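Side-chain contact in putative signal transduction protein with CBS domains (Kribbella flavida, PDB 4NOC), which is of unknown function but, as a protein with a pair of CBS domains, may sense or bind a regulatory ligand in signalling: residues 23-28 against 35-40. Numbering follows the deposited sequence.
Sequences REAVEL and PGLIVV
Leu37 reaches from its strand onto helix 22-31 and plants its two methyl groups on different residues one turn apart. The tight part lies at Ala25: CD1 of Leu37 packs against the Ala25 methyl, CD1 to CB 3.7 Å, and also touches the backbone there, with Ala25 O 3.5 Å from the same CD1. A side chain as small as that of Ala25 lets the leucine come right up to the helix backbone, and the CA atoms of Ala25 and Leu37 stand 7.9 Å apart. CB of Leu37 already points at the helix, and chi1 of -65° sets CG beside the backbone N, anti to the carbonyl carbon, with CD1 at Ala25 and CD2 on the Leu28 side. Helix 22-31 is the crossover between the parallel strands 15-17 and 36-40, a beta-alpha-beta unit of the first CBS domain, and Leu37 fills part of the layer between helix and sheet. Val16 of the neighbouring strand touches both Leu37 and Leu28, while Val91 of helix 91-94 touches Ala25. Packing is looser at Leu28, which is partly exposed: its CG approaches CD2 of Leu37 at 4.2 Å, the two side chains crossing at a slant. Farther round the helix, clear of the strand, NE of Arg23, whose terminal nitrogens are not modelled, forms a salt bridge with OE1 of Glu27 (3.1 Å), and both residues also pack on Val148 of the second subunit.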
# COMPACT_ATOMS: atom_id res chain seq x y z
N ARG A 23 -10.19 -1.58 18.32
CA ARG A 23 -10.68 -0.22 18.15
C ARG A 23 -9.52 0.77 18.12
O ARG A 23 -9.41 1.58 17.20
CB ARG A 23 -11.67 0.16 19.26
CG ARG A 23 -12.07 1.63 19.29
CD ARG A 23 -12.98 1.99 18.12
NE ARG A 23 -13.36 3.41 18.12
CZ ARG A 23 -14.36 3.92 17.41
N GLU A 24 -8.63 0.66 19.10
CA GLU A 24 -7.46 1.52 19.18
C GLU A 24 -6.61 1.50 17.91
O GLU A 24 -6.15 2.55 17.44
CB GLU A 24 -6.62 1.18 20.41
CG GLU A 24 -5.47 2.15 20.60
CD GLU A 24 -4.80 2.08 21.95
OE1 GLU A 24 -5.26 1.33 22.85
OE2 GLU A 24 -3.79 2.79 22.11
N ALA A 25 -6.39 0.31 17.35
CA ALA A 25 -5.63 0.18 16.12
C ALA A 25 -6.34 0.91 14.97
O ALA A 25 -5.69 1.57 14.15
CB ALA A 25 -5.42 -1.29 15.77
N VAL A 26 -7.67 0.78 14.91
CA VAL A 26 -8.41 1.47 13.87
C VAL A 26 -8.32 2.99 14.04
O VAL A 26 -8.19 3.73 13.05
CB VAL A 26 -9.88 0.99 13.80
CG1 VAL A 26 -10.63 1.67 12.66
CG2 VAL A 26 -9.93 -0.52 13.62
N GLU A 27 -8.38 3.47 15.28
CA GLU A 27 -8.19 4.89 15.55
C GLU A 27 -6.85 5.36 15.01
O GLU A 27 -6.73 6.45 14.44
CB GLU A 27 -8.30 5.19 17.05
CG GLU A 27 -9.70 5.03 17.66
CD GLU A 27 -10.64 6.23 17.39
OE1 GLU A 27 -11.87 6.09 17.63
OE2 GLU A 27 -10.17 7.30 16.95
N LEU A 28 -5.83 4.52 15.15
CA LEU A 28 -4.51 4.88 14.65
C LEU A 28 -4.47 4.86 13.12
O LEU A 28 -3.94 5.79 12.49
CB LEU A 28 -3.47 3.92 15.22
CG LEU A 28 -2.01 4.30 15.34
CD1 LEU A 28 -1.79 5.69 15.93
CD2 LEU A 28 -1.38 3.25 16.24
N PRO A 35 -1.61 3.37 5.34
CA PRO A 35 -1.97 2.21 4.53
C PRO A 35 -2.00 0.96 5.41
O PRO A 35 -2.82 0.07 5.15
CB PRO A 35 -0.82 2.12 3.53
CG PRO A 35 0.35 2.69 4.28
CD PRO A 35 -0.22 3.81 5.09
N GLY A 36 -1.14 0.91 6.44
CA GLY A 36 -1.06 -0.24 7.33
C GLY A 36 -0.32 -0.04 8.64
O GLY A 36 0.44 0.91 8.82
N LEU A 37 -0.56 -0.95 9.58
CA LEU A 37 0.16 -0.98 10.85
C LEU A 37 1.09 -2.18 10.84
O LEU A 37 0.73 -3.23 10.29
CB LEU A 37 -0.83 -1.11 12.01
CG LEU A 37 -1.80 0.05 12.24
CD1 LEU A 37 -2.77 -0.24 13.37
CD2 LEU A 37 -1.05 1.36 12.50
N ILE A 38 2.27 -2.05 11.43
CA ILE A 38 3.10 -3.23 11.68
C ILE A 38 2.63 -3.93 12.95
O ILE A 38 2.56 -3.33 14.02
CB ILE A 38 4.60 -2.89 11.75
CG1 ILE A 38 5.12 -2.54 10.35
CG2 ILE A 38 5.38 -4.08 12.32
CD1 ILE A 38 6.59 -2.23 10.32
N VAL A 39 2.29 -5.21 12.82
CA VAL A 39 1.79 -5.96 13.96
C VAL A 39 2.93 -6.79 14.53
O VAL A 39 3.63 -7.48 13.78
CB VAL A 39 0.69 -6.91 13.52
CG1 VAL A 39 0.15 -7.69 14.73
CG2 VAL A 39 -0.42 -6.15 12.82
N VAL A 40 3.13 -6.73 15.84
CA VAL A 40 4.11 -7.60 16.47
C VAL A 40 3.46 -8.53 17.49
O VAL A 40 2.31 -8.33 17.89
CB VAL A 40 5.21 -6.79 17.15
CG1 VAL A 40 5.80 -5.80 16.15
CG2 VAL A 40 4.64 -6.06 18.37